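Local coordinates for protein ubiquitin-conjugating enzyme E2, putative (Trypanosoma cruzi, PDB 4DS2) that probably acts as an E2 ubiquitin-conjugating enzyme, carrying activated ubiquitin, or a similar modifier, as a thioester for transfer to target proteins, at residues I13-V24 / I41-W52. Numbering follows the deposited sequence.
Sequences IIKDLKLLLEEV and IFSVDTDTIYNW
Val44 and Trp52, from the first and second strands of the UBC-fold sheet, take up Leu17 and Leu20 of the N-terminal helix 11-27, and no hydrogen bond crosses between segments 13-24 and 41-52. The axes of helix segment 13-24 and strand 41-46 come within 9.0 Å, their N-to-C directions 137° apart. Leu17 lies over one face of the indole: its CD1 sits 4.0 Å from the centroid of the Trp52 six-membered ring, a CH-pi contact almost on the ring normal. CG anti to the backbone N (chi1 -180°) and chi2 of 43° together place Leu17 CD1 over the ring and against Val44 CG1, and CD2 against Thr46 CG2. Farther along the helix, Leu20 CD2 touches both Trp52 CZ3, at 3.7 Å, and Val44 CG2, while Leu21 CD2 meets Val44 from CB to CG1. Val24 closes this end, its CG1 3.6 Å from Ile41 O. At the other end, Ile13 reaches the type I turn Thr48-Asn51: its CD1 packs on Tyr50 CE1, and Ile14 CG1 meets Ile49 CD1. A bent hydrogen bond of 2.7 Å from Trp52 NE1 to Ile49 O ties the indole to this turn and helps fix its rotation. Ile124 of helix 120-132 also touches Leu20 and Ile41. Such a helix, laid against the first hairpin of a four-stranded antiparallel sheet, is typical of the E2 catalytic fold.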
loop_
_atom_site.group_PDB
_atom_site.type_symbol
_atom_site.label_atom_id
_atom_site.label_comp_id
_atom_site.label_asym_id
_atom_site.label_seq_id
_atom_site.Cartn_x
_atom_site.Cartn_y
_atom_site.Cartn_z
ATOM N N ILE A 13 -9.331 -15.576 -1.943
ATOM C CA ILE A 13 -8.774 -14.537 -2.783
ATOM C C ILE A 13 -9.921 -13.927 -3.619
ATOM O O ILE A 13 -10.026 -12.682 -3.751
ATOM C CB ILE A 13 -7.675 -15.051 -3.748
ATOM C CG1 ILE A 13 -6.427 -15.555 -3.005
ATOM C CG2 ILE A 13 -7.235 -13.943 -4.685
ATOM C CD1 ILE A 13 -5.331 -16.060 -3.912
ATOM N N ILE A 14 -10.730 -14.819 -4.216
ATOM C CA ILE A 14 -11.871 -14.460 -5.059
ATOM C C ILE A 14 -12.912 -13.692 -4.216
ATOM O O ILE A 14 -13.347 -12.585 -4.608
ATOM C CB ILE A 14 -12.491 -15.732 -5.699
ATOM C CG1 ILE A 14 -11.535 -16.326 -6.747
ATOM C CG2 ILE A 14 -13.839 -15.434 -6.319
ATOM C CD1 ILE A 14 -11.655 -17.813 -7.015
ATOM N N LYS A 15 -13.271 -14.249 -3.042
ATOM C CA LYS A 15 -14.193 -13.562 -2.104
ATOM C C LYS A 15 -13.685 -12.143 -1.726
ATOM O O LYS A 15 -14.463 -11.174 -1.769
ATOM C CB LYS A 15 -14.434 -14.402 -0.849
ATOM C CG LYS A 15 -15.509 -13.843 0.108
ATOM C CD LYS A 15 -15.008 -13.703 1.568
ATOM C CE LYS A 15 -16.136 -13.390 2.569
ATOM N NZ LYS A 15 -15.769 -13.296 4.027
ATOM N N ASP A 16 -12.393 -12.021 -1.397
ATOM C CA ASP A 16 -11.791 -10.696 -1.111
ATOM C C ASP A 16 -11.647 -9.741 -2.286
ATOM O O ASP A 16 -11.685 -8.532 -2.066
ATOM C CB ASP A 16 -10.424 -10.818 -0.457
ATOM C CG ASP A 16 -10.503 -11.369 0.949
ATOM O OD1 ASP A 16 -11.589 -11.806 1.398
ATOM O OD2 ASP A 16 -9.458 -11.383 1.621
ATOM N N LEU A 17 -11.488 -10.250 -3.513
ATOM C CA LEU A 17 -11.464 -9.389 -4.700
ATOM C C LEU A 17 -12.877 -8.827 -4.942
ATOM O O LEU A 17 -13.047 -7.623 -5.096
ATOM C CB LEU A 17 -10.940 -10.149 -5.924
ATOM C CG LEU A 17 -10.866 -9.340 -7.235
ATOM C CD1 LEU A 17 -10.297 -7.931 -7.040
ATOM C CD2 LEU A 17 -10.088 -10.159 -8.250
ATOM N N LYS A 18 -13.886 -9.704 -4.944
ATOM C CA LYS A 18 -15.294 -9.282 -5.048
ATOM C C LYS A 18 -15.620 -8.216 -4.011
ATOM O O LYS A 18 -16.380 -7.282 -4.287
ATOM C CB LYS A 18 -16.230 -10.472 -4.855
ATOM C CG LYS A 18 -16.102 -11.542 -5.917
ATOM C CD LYS A 18 -17.052 -12.727 -5.689
ATOM C CE LYS A 18 -16.881 -13.852 -6.720
ATOM N NZ LYS A 18 -18.168 -14.312 -7.380
ATOM N N LEU A 19 -15.049 -8.354 -2.812
ATOM C CA LEU A 19 -15.341 -7.397 -1.714
ATOM C C LEU A 19 -14.643 -6.060 -1.964
ATOM O O LEU A 19 -15.250 -5.021 -1.739
ATOM C CB LEU A 19 -14.988 -7.954 -0.322
ATOM C CG LEU A 19 -16.172 -8.607 0.442
ATOM C CD1 LEU A 19 -15.715 -9.353 1.689
ATOM C CD2 LEU A 19 -17.258 -7.620 0.847
ATOM N N LEU A 20 -13.394 -6.098 -2.453
ATOM C CA LEU A 20 -12.678 -4.865 -2.805
ATOM C C LEU A 20 -13.376 -4.080 -3.928
ATOM O O LEU A 20 -13.492 -2.870 -3.855
ATOM C CB LEU A 20 -11.251 -5.169 -3.226
ATOM C CG LEU A 20 -10.410 -3.937 -3.591
ATOM C CD1 LEU A 20 -10.322 -2.941 -2.451
ATOM C CD2 LEU A 20 -9.007 -4.388 -3.991
ATOM N N LEU A 21 -13.822 -4.793 -4.963
ATOM C CA LEU A 21 -14.490 -4.211 -6.130
ATOM C C LEU A 21 -15.791 -3.540 -5.753
ATOM O O LEU A 21 -16.115 -2.470 -6.243
ATOM C CB LEU A 21 -14.763 -5.311 -7.170
ATOM C CG LEU A 21 -13.517 -5.889 -7.863
ATOM C CD1 LEU A 21 -13.958 -7.054 -8.720
ATOM C CD2 LEU A 21 -12.771 -4.842 -8.689
ATOM N N GLU A 22 -16.517 -4.181 -4.850
ATOM C CA GLU A 22 -17.713 -3.597 -4.279
ATOM C C GLU A 22 -17.449 -2.275 -3.516
ATOM O O GLU A 22 -18.222 -1.299 -3.636
ATOM C CB GLU A 22 -18.394 -4.654 -3.411
ATOM C CG GLU A 22 -18.918 -5.835 -4.243
ATOM C CD GLU A 22 -19.760 -6.837 -3.459
ATOM O OE1 GLU A 22 -19.870 -6.703 -2.220
ATOM O OE2 GLU A 22 -20.324 -7.762 -4.090
ATOM N N GLU A 23 -16.340 -2.223 -2.777
ATOM C CA GLU A 23 -15.966 -1.028 -2.005
ATOM C C GLU A 23 -15.395 0.104 -2.847
ATOM O O GLU A 23 -15.670 1.269 -2.581
ATOM C CB GLU A 23 -14.899 -1.364 -0.984
ATOM C CG GLU A 23 -15.310 -2.337 0.103
ATOM C CD GLU A 23 -14.082 -2.981 0.749
ATOM O OE1 GLU A 23 -14.194 -4.155 1.186
ATOM O OE2 GLU A 23 -12.999 -2.304 0.809
ATOM N N VAL A 24 -14.566 -0.256 -3.820
ATOM C CA VAL A 24 -14.010 0.686 -4.783
ATOM C C VAL A 24 -15.066 1.376 -5.665
ATOM O O VAL A 24 -14.809 2.476 -6.149
ATOM C CB VAL A 24 -13.010 0.013 -5.720
ATOM C CG1 VAL A 24 -12.712 0.928 -6.894
ATOM C CG2 VAL A 24 -11.733 -0.320 -4.963
ATOM N N ILE A 41 -8.449 4.161 -3.504
ATOM C CA ILE A 41 -8.139 3.175 -4.542
ATOM C C ILE A 41 -9.255 3.337 -5.565
ATOM O O ILE A 41 -10.423 3.213 -5.208
ATOM C CB ILE A 41 -8.144 1.712 -4.006
ATOM C CG1 ILE A 41 -7.353 1.576 -2.688
ATOM C CG2 ILE A 41 -7.569 0.748 -5.046
ATOM C CD1 ILE A 41 -7.486 0.238 -1.948
ATOM N N PHE A 42 -8.900 3.622 -6.821
ATOM C CA PHE A 42 -9.881 3.917 -7.893
ATOM C C PHE A 42 -9.829 3.005 -9.159
ATOM O O PHE A 42 -10.683 3.128 -10.038
ATOM C CB PHE A 42 -9.786 5.389 -8.312
ATOM C CG PHE A 42 -8.527 5.738 -9.067
ATOM C CD1 PHE A 42 -7.364 6.081 -8.387
ATOM C CD2 PHE A 42 -8.511 5.727 -10.468
ATOM C CE1 PHE A 42 -6.192 6.388 -9.079
ATOM C CE2 PHE A 42 -7.351 6.041 -11.168
ATOM C CZ PHE A 42 -6.190 6.368 -10.472
ATOM N N SER A 43 -8.841 2.110 -9.252
ATOM C CA SER A 43 -8.824 1.064 -10.268
ATOM C C SER A 43 -8.194 -0.205 -9.714
ATOM O O SER A 43 -7.185 -0.161 -9.030
ATOM C CB SER A 43 -8.080 1.527 -11.522
ATOM O OG SER A 43 -7.549 0.423 -12.230
ATOM N N VAL A 44 -8.794 -1.342 -10.041
ATOM C CA VAL A 44 -8.302 -2.664 -9.658
ATOM C C VAL A 44 -8.344 -3.564 -10.884
ATOM O O VAL A 44 -9.402 -4.021 -11.277
ATOM C CB VAL A 44 -9.197 -3.312 -8.560
ATOM C CG1 VAL A 44 -8.729 -4.728 -8.266
ATOM C CG2 VAL A 44 -9.222 -2.486 -7.285
ATOM N N ASP A 45 -7.209 -3.791 -11.519
ATOM C CA ASP A 45 -7.102 -4.788 -12.607
ATOM C C ASP A 45 -6.435 -6.050 -11.955
ATOM O O ASP A 45 -5.885 -5.945 -10.850
ATOM C CB ASP A 45 -6.333 -4.181 -13.829
ATOM C CG ASP A 45 -7.143 -3.002 -14.583
ATOM O OD1 ASP A 45 -8.390 -3.022 -14.728
ATOM O OD2 ASP A 45 -6.527 -2.025 -15.055
ATOM N N THR A 46 -6.508 -7.230 -12.577
ATOM C CA THR A 46 -5.765 -8.418 -12.071
ATOM C C THR A 46 -4.917 -9.028 -13.183
ATOM O O THR A 46 -5.029 -8.642 -14.356
ATOM C CB THR A 46 -6.665 -9.568 -11.604
ATOM O OG1 THR A 46 -7.243 -10.189 -12.761
ATOM C CG2 THR A 46 -7.770 -9.137 -10.673
ATOM N N ASP A 47 -4.090 -9.997 -12.813
ATOM C CA ASP A 47 -3.217 -10.692 -13.749
ATOM C C ASP A 47 -3.031 -12.069 -13.120
ATOM O O ASP A 47 -2.004 -12.314 -12.460
ATOM C CB ASP A 47 -1.882 -9.951 -13.834
ATOM C CG ASP A 47 -0.804 -10.745 -14.557
ATOM O OD1 ASP A 47 -1.112 -11.740 -15.233
ATOM O OD2 ASP A 47 0.373 -10.344 -14.455
ATOM N N THR A 48 -4.020 -12.966 -13.302
ATOM C CA THR A 48 -4.153 -14.151 -12.457
ATOM C C THR A 48 -4.832 -13.590 -11.258
ATOM O O THR A 48 -4.751 -12.386 -11.051
ATOM C CB THR A 48 -2.769 -14.721 -12.118
ATOM O OG1 THR A 48 -2.288 -15.456 -13.255
ATOM C CG2 THR A 48 -2.805 -15.587 -10.999
ATOM N N ILE A 49 -5.544 -14.412 -10.481
ATOM C CA ILE A 49 -6.174 -13.908 -9.241
ATOM C C ILE A 49 -5.143 -13.588 -8.166
ATOM O O ILE A 49 -5.449 -12.949 -7.170
ATOM C CB ILE A 49 -7.241 -14.861 -8.670
ATOM C CG1 ILE A 49 -6.627 -16.206 -8.225
ATOM C CG2 ILE A 49 -8.328 -15.114 -9.703
ATOM C CD1 ILE A 49 -7.547 -17.108 -7.436
ATOM N N TYR A 50 -3.914 -14.011 -8.418
ATOM C CA TYR A 50 -2.794 -13.944 -7.482
ATOM C C TYR A 50 -2.018 -12.664 -7.561
ATOM O O TYR A 50 -1.141 -12.407 -6.727
ATOM C CB TYR A 50 -1.840 -15.121 -7.732
ATOM C CG TYR A 50 -2.503 -16.427 -7.356
ATOM C CD1 TYR A 50 -2.492 -16.877 -6.032
ATOM C CD2 TYR A 50 -3.227 -17.145 -8.294
ATOM C CE1 TYR A 50 -3.130 -18.041 -5.682
ATOM C CE2 TYR A 50 -3.878 -18.304 -7.953
ATOM C CZ TYR A 50 -3.821 -18.747 -6.649
ATOM O OH TYR A 50 -4.442 -19.909 -6.336
ATOM N N ASN A 51 -2.390 -11.827 -8.518
ATOM C CA ASN A 51 -1.708 -10.628 -8.752
ATOM C C ASN A 51 -2.703 -9.515 -9.072
ATOM O O ASN A 51 -3.353 -9.503 -10.128
ATOM C CB ASN A 51 -0.747 -10.896 -9.861
ATOM C CG ASN A 51 0.502 -10.158 -9.657
ATOM O OD1 ASN A 51 0.496 -8.914 -9.555
ATOM N ND2 ASN A 51 1.586 -10.907 -9.485
ATOM N N TRP A 52 -2.866 -8.595 -8.124
ATOM C CA TRP A 52 -3.777 -7.481 -8.323
ATOM C C TRP A 52 -2.977 -6.243 -8.506
ATOM O O TRP A 52 -2.223 -5.893 -7.648
ATOM C CB TRP A 52 -4.688 -7.264 -7.132
ATOM C CG TRP A 52 -5.467 -8.444 -6.601
ATOM C CD1 TRP A 52 -5.546 -9.747 -7.094
ATOM C CD2 TRP A 52 -6.370 -8.414 -5.454
ATOM N NE1 TRP A 52 -6.390 -10.504 -6.334
ATOM C CE2 TRP A 52 -6.926 -9.754 -5.335
ATOM C CE3 TRP A 52 -6.766 -7.432 -4.549
ATOM C CZ2 TRP A 52 -7.830 -10.084 -4.335
ATOM C CZ3 TRP A 52 -7.677 -7.770 -3.542
ATOM C CH2 TRP A 52 -8.200 -9.075 -3.447
#